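Local coordinates for 3-keto-5-aminohexanoate cleavage enzyme (Burkholderia xenovorans LB400, PDB 3E49), which is a zinc-dependent TIM-barrel enzyme of the beta-keto acid cleavage family that probably cleaves 3-keto-5-aminohexanoate, at residues 90-103 against 148-162. Numbering follows the deposited sequence. Where two conformers were deposited one is given.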
loop_
_atom_site.group_PDB
_atom_site.type_symbol
_atom_site.label_atom_id
_atom_site.label_comp_id
_atom_site.label_asym_id
_atom_site.label_seq_id
_atom_site.Cartn_x
_atom_site.Cartn_y
_atom_site.Cartn_z
ATOM N N SER A 90 24.410 11.028 21.447
ATOM C CA SER A 90 25.269 10.332 20.517
ATOM C C SER A 90 25.065 8.818 20.664
ATOM O O SER A 90 25.071 8.287 21.798
ATOM C CB SER A 90 26.735 10.700 20.766
ATOM O OG SER A 90 27.616 9.933 19.963
ATOM N N PRO A 91 24.820 8.122 19.521
ATOM C CA PRO A 91 24.784 6.639 19.517
ATOM C C PRO A 91 26.099 5.986 20.045
ATOM O O PRO A 91 26.125 4.790 20.370
ATOM C CB PRO A 91 24.534 6.288 18.036
ATOM C CG PRO A 91 23.869 7.539 17.439
ATOM C CD PRO A 91 24.474 8.697 18.195
ATOM N N HIS A 92 27.172 6.766 20.134
ATOM C CA HIS A 92 28.447 6.274 20.680
ATOM C C HIS A 92 28.348 6.137 22.239
ATOM O O HIS A 92 28.884 5.178 22.827
ATOM C CB HIS A 92 29.611 7.200 20.207
ATOM C CG HIS A 92 29.721 7.323 18.702
ATOM N ND1 HIS A 92 30.432 6.427 17.927
ATOM C CD2 HIS A 92 29.187 8.219 17.831
ATOM C CE1 HIS A 92 30.340 6.771 16.652
ATOM N NE2 HIS A 92 29.584 7.848 16.563
HETATM N N MSE A 93 27.577 7.052 22.848
HETATM C CA MSE A 93 27.411 7.095 24.306
HETATM C C MSE A 93 26.683 5.894 24.892
HETATM O O MSE A 93 26.085 5.115 24.161
HETATM C CB MSE A 93 26.645 8.335 24.695
HETATM C CG MSE A 93 27.361 9.584 24.384
HETATM SE SE MSE A 93 26.109 10.965 24.610
HETATM C CE MSE A 93 27.241 12.418 24.176
ATOM N N THR A 94 26.759 5.752 26.227
ATOM C CA THR A 94 26.145 4.648 27.008
ATOM C C THR A 94 24.763 5.008 27.620
ATOM O O THR A 94 24.359 6.169 27.571
ATOM C CB THR A 94 27.052 4.309 28.142
ATOM O OG1 THR A 94 27.193 5.480 28.957
ATOM C CG2 THR A 94 28.432 3.862 27.588
ATOM N N VAL A 95 24.080 4.049 28.266
ATOM C CA VAL A 95 22.666 4.259 28.745
ATOM C C VAL A 95 22.357 5.115 29.988
ATOM O O VAL A 95 21.367 5.868 29.995
ATOM C CB VAL A 95 21.908 2.895 28.930
ATOM C CG1 VAL A 95 20.519 3.117 29.596
ATOM C CG2 VAL A 95 21.794 2.139 27.564
ATOM N N GLU A 96 23.131 4.969 31.052
ATOM C CA GLU A 96 22.909 5.792 32.258
ATOM C C GLU A 96 23.204 7.251 31.935
ATOM O O GLU A 96 22.481 8.158 32.333
ATOM C CB GLU A 96 23.832 5.339 33.397
ATOM N N GLU A 97 24.288 7.448 31.196
ATOM C CA GLU A 97 24.728 8.770 30.801
ATOM C C GLU A 97 23.704 9.400 29.865
ATOM O O GLU A 97 23.514 10.623 29.858
ATOM C CB GLU A 97 26.095 8.680 30.108
ATOM N N ARG A 98 23.076 8.550 29.052
ATOM C CA ARG A 98 22.065 9.000 28.101
ATOM C C ARG A 98 20.859 9.620 28.812
ATOM O O ARG A 98 20.375 10.661 28.386
ATOM C CB ARG A 98 21.673 7.858 27.139
ATOM C CG ARG A 98 22.589 7.779 25.911
ATOM C CD ARG A 98 22.515 6.446 25.140
ATOM N NE ARG A 98 21.318 6.313 24.300
ATOM C CZ ARG A 98 20.215 5.622 24.606
ATOM N NH1 ARG A 98 20.100 4.951 25.754
ATOM N NH2 ARG A 98 19.205 5.593 23.743
ATOM N N LEU A 99 20.431 9.022 29.916
ATOM C CA LEU A 99 19.265 9.514 30.654
ATOM C C LEU A 99 19.448 10.644 31.644
ATOM O O LEU A 99 18.457 11.182 32.139
ATOM C CB LEU A 99 18.594 8.358 31.398
ATOM C CG LEU A 99 17.484 7.585 30.687
ATOM C CD1 LEU A 99 17.131 6.321 31.477
ATOM C CD2 LEU A 99 16.242 8.496 30.533
ATOM N N ARG A 100 20.674 11.048 31.946
ATOM C CA ARG A 100 20.839 12.085 32.980
ATOM C C ARG A 100 20.109 13.409 32.763
ATOM O O ARG A 100 19.497 13.936 33.684
ATOM C CB ARG A 100 22.311 12.322 33.313
ATOM C CG ARG A 100 22.914 11.179 34.092
ATOM C CD ARG A 100 24.187 11.613 34.817
ATOM N NE ARG A 100 24.807 10.493 35.541
ATOM C CZ ARG A 100 25.855 9.785 35.120
ATOM N NH1 ARG A 100 26.454 10.058 33.966
ATOM N NH2 ARG A 100 26.310 8.790 35.872
ATOM N N PRO A 101 20.199 13.981 31.559
ATOM C CA PRO A 101 19.486 15.227 31.321
ATOM C C PRO A 101 17.969 15.145 31.549
ATOM O O PRO A 101 17.404 15.993 32.242
ATOM C CB PRO A 101 19.824 15.538 29.850
ATOM C CG PRO A 101 21.122 14.879 29.636
ATOM C CD PRO A 101 21.019 13.604 30.398
ATOM N N ALA A 102 17.336 14.115 31.006
ATOM C CA ALA A 102 15.902 13.943 31.127
ATOM C C ALA A 102 15.514 13.685 32.574
ATOM O O ALA A 102 14.549 14.275 33.088
ATOM C CB ALA A 102 15.456 12.773 30.249
ATOM N N THR A 103 16.273 12.795 33.224
ATOM C CA THR A 103 15.983 12.427 34.620
ATOM C C THR A 103 16.245 13.600 35.554
ATOM O O THR A 103 15.512 13.777 36.519
ATOM C CB THR A 103 16.710 11.124 35.068
ATOM O OG1 THR A 103 18.088 11.204 34.741
ATOM C CG2 THR A 103 16.163 9.909 34.331
ATOM N N PHE A 148 23.285 1.436 17.784
ATOM C CA PHE A 148 22.585 2.363 18.652
ATOM C C PHE A 148 21.686 1.438 19.481
ATOM O O PHE A 148 20.699 0.923 18.972
ATOM C CB PHE A 148 21.776 3.396 17.865
ATOM C CG PHE A 148 21.203 4.516 18.724
ATOM C CD1 PHE A 148 21.894 4.989 19.847
ATOM C CD2 PHE A 148 20.031 5.178 18.347
ATOM C CE1 PHE A 148 21.401 6.050 20.607
ATOM C CE2 PHE A 148 19.540 6.258 19.101
ATOM C CZ PHE A 148 20.227 6.687 20.231
ATOM N N LYS A 149 22.080 1.197 20.726
ATOM C CA LYS A 149 21.398 0.259 21.606
ATOM C C LYS A 149 20.222 0.866 22.350
ATOM O O LYS A 149 20.365 1.852 23.034
ATOM C CB LYS A 149 22.388 -0.349 22.620
ATOM C CG LYS A 149 21.734 -1.153 23.785
ATOM C CD LYS A 149 22.783 -1.774 24.765
ATOM C CE LYS A 149 22.133 -2.588 25.902
ATOM N NZ LYS A 149 21.370 -1.744 26.881
ATOM N N ASN A 150 19.055 0.267 22.151
ATOM C CA ASN A 150 17.808 0.658 22.767
ATOM C C ASN A 150 17.010 -0.643 22.953
ATOM O O ASN A 150 16.075 -0.877 22.194
ATOM C CB ASN A 150 17.055 1.574 21.798
ATOM C CG ASN A 150 17.707 2.940 21.624
ATOM O OD1 ASN A 150 17.690 3.753 22.545
ATOM N ND2 ASN A 150 18.200 3.230 20.416
ATOM N N THR A 151 17.404 -1.504 23.891
ATOM C CA THR A 151 16.768 -2.791 24.117
ATOM C C THR A 151 15.380 -2.672 24.746
ATOM O O THR A 151 14.979 -1.614 25.221
ATOM C CB THR A 151 17.634 -3.699 25.042
ATOM O OG1 THR A 151 17.731 -3.096 26.328
ATOM C CG2 THR A 151 19.047 -3.939 24.451
ATOM N N PHE A 152 14.654 -3.782 24.753
ATOM C CA PHE A 152 13.348 -3.803 25.426
ATOM C C PHE A 152 13.443 -3.415 26.913
ATOM O O PHE A 152 12.552 -2.731 27.448
ATOM C CB PHE A 152 12.661 -5.155 25.182
ATOM C CG PHE A 152 12.180 -5.328 23.769
ATOM C CD1 PHE A 152 11.124 -4.549 23.321
ATOM C CD2 PHE A 152 12.763 -6.252 22.893
ATOM C CE1 PHE A 152 10.649 -4.657 22.045
ATOM C CE2 PHE A 152 12.303 -6.367 21.599
ATOM C CZ PHE A 152 11.237 -5.548 21.166
ATOM N N ALA A 153 14.536 -3.803 27.570
ATOM C CA ALA A 153 14.785 -3.399 28.962
ATOM C C ALA A 153 15.078 -1.918 29.073
ATOM O O ALA A 153 14.546 -1.238 29.968
ATOM C CB ALA A 153 15.924 -4.228 29.599
ATOM N N ASP A 154 15.916 -1.400 28.181
ATOM C CA ASP A 154 16.237 0.023 28.149
ATOM C C ASP A 154 14.976 0.876 28.012
ATOM O O ASP A 154 14.771 1.850 28.735
ATOM C CB ASP A 154 17.138 0.351 26.948
ATOM C CG ASP A 154 18.554 -0.234 27.063
ATOM O OD1 ASP A 154 19.019 -0.518 28.190
ATOM O OD2 ASP A 154 19.204 -0.397 26.004
ATOM N N ILE A 155 14.118 0.497 27.072
ATOM C CA ILE A 155 12.899 1.275 26.814
ATOM C C ILE A 155 11.973 1.224 28.016
ATOM O O ILE A 155 11.473 2.249 28.430
ATOM C CB ILE A 155 12.178 0.811 25.533
ATOM C CG1 ILE A 155 13.097 1.014 24.299
ATOM C CG2 ILE A 155 10.867 1.548 25.387
ATOM C CD1 ILE A 155 12.723 0.130 23.114
ATOM N N GLU A 156 11.773 0.039 28.571
ATOM C CA GLU A 156 10.973 -0.114 29.775
ATOM C C GLU A 156 11.522 0.779 30.899
ATOM O O GLU A 156 10.779 1.443 31.609
ATOM C CB GLU A 156 10.984 -1.576 30.213
ATOM C CG GLU A 156 10.038 -1.862 31.372
ATOM C CD GLU A 156 10.069 -3.326 31.819
ATOM O OE1 GLU A 156 10.572 -4.210 31.067
ATOM O OE2 GLU A 156 9.568 -3.592 32.925
ATOM N N PHE A 157 12.846 0.812 31.041
ATOM C CA PHE A 157 13.473 1.638 32.068
ATOM C C PHE A 157 13.195 3.112 31.857
ATOM O O PHE A 157 12.825 3.831 32.799
ATOM C CB PHE A 157 14.980 1.358 32.118
ATOM C CG PHE A 157 15.679 2.101 33.205
ATOM C CD1 PHE A 157 15.684 1.605 34.496
ATOM C CD2 PHE A 157 16.261 3.331 32.955
ATOM C CE1 PHE A 157 16.306 2.311 35.514
ATOM C CE2 PHE A 157 16.882 4.046 33.965
ATOM C CZ PHE A 157 16.914 3.528 35.247
ATOM N N ILE A 158 13.355 3.586 30.622
ATOM C CA ILE A 158 13.094 5.002 30.316
ATOM C C ILE A 158 11.617 5.351 30.563
ATOM O O ILE A 158 11.293 6.381 31.157
ATOM C CB ILE A 158 13.499 5.320 28.857
ATOM C CG1 ILE A 158 15.008 5.129 28.691
ATOM C CG2 ILE A 158 13.105 6.741 28.494
ATOM C CD1 ILE A 158 15.500 5.013 27.265
ATOM N N LEU A 159 10.717 4.474 30.149
ATOM C CA LEU A 159 9.294 4.758 30.299
ATOM C C LEU A 159 8.939 4.888 31.762
ATOM O O LEU A 159 8.189 5.783 32.148
ATOM C CB LEU A 159 8.432 3.650 29.664
ATOM C CG LEU A 159 8.448 3.516 28.140
ATOM C CD1 LEU A 159 7.756 2.216 27.667
ATOM C CD2 LEU A 159 7.816 4.764 27.501
ATOM N N LYS A 160 9.464 3.977 32.571
ATOM C CA LYS A 160 9.174 3.992 34.007
ATOM C C LYS A 160 9.811 5.185 34.682
ATOM O O LYS A 160 9.143 5.918 35.412
ATOM C CB LYS A 160 9.671 2.692 34.657
ATOM C CG LYS A 160 9.551 2.649 36.172
ATOM N N THR A 161 11.093 5.401 34.409
ATOM C CA THR A 161 11.847 6.462 35.073
ATOM C C THR A 161 11.389 7.863 34.708
ATOM O O THR A 161 10.925 8.636 35.574
ATOM C CB THR A 161 13.352 6.255 34.812
ATOM O OG1 THR A 161 13.697 4.959 35.320
ATOM C CG2 THR A 161 14.173 7.281 35.526
ATOM N N CYS A 162 11.480 8.189 33.428
ATOM C CA CYS A 162 11.062 9.509 32.959
ATOM C C CYS A 162 9.554 9.661 33.090
ATOM O O CYS A 162 9.074 10.707 33.480
ATOM C CB CYS A 162 11.539 9.749 31.520
ATOM S SG CYS A 162 13.315 9.805 31.397
#
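Pro91 lies against one face of the Phe148 ring. Its CG stands 4.2 Å from the Phe148 ring centroid, a CH-pi contact displaced toward the rim. In the conformer given, Asn150 ND2 lies over the rim of the opposite face. Phe148 CG is anti to the backbone N (chi1 -171°), and the ring extends to Arg98, whose NE is 3.7 Å from Phe148 CE1. The guanidinium plane is almost perpendicular to the ring. Arg98 bends at chi3, and in the same conformer of Asn150 its NH2 gives Asn150 OD1 a weak hydrogen bond of 2.7 Å, bent to 117°. Lys149 O sits over one guanidinium face.

Further along, helices 95-103 and 152-162 run side by side in nearly the same direction, their axes 10.8 Å apart at closest approach and 21° from parallel. Leu99 projects toward helix 152-162 and splits its methyls. CD1 meets the edge of the Phe157 ring, 3.4 Å from Phe157 CE2, and touches Ile158 CG1. CD2 approaches Cys162 SG, which Ala102 CB also touches. Thr103 CG2 and Thr161 CG2 meet at 3.5 Å, while Thr103 OG1 bonds to Leu99 O and Thr161 OG1 to Phe157 O. Val95 CG2 rests on the Asp154 carboxylate. Lys149 NZ forms a salt bridge on the syn side of Asp154 OD2, and Thr151 N meets OD2 from above the carboxylate plane. Thr151 and Asp154 form a capping box.

These are neighbouring outer helices of the TIM barrel. Their apolar seam ends in polar groups at the start of helix 152-162, while the Phe148 side chain lies about 8 Å from the zinc ion. Lys149 also bridges to Asp145 of the second subunit and probably offsets repulsion between the two carboxylates.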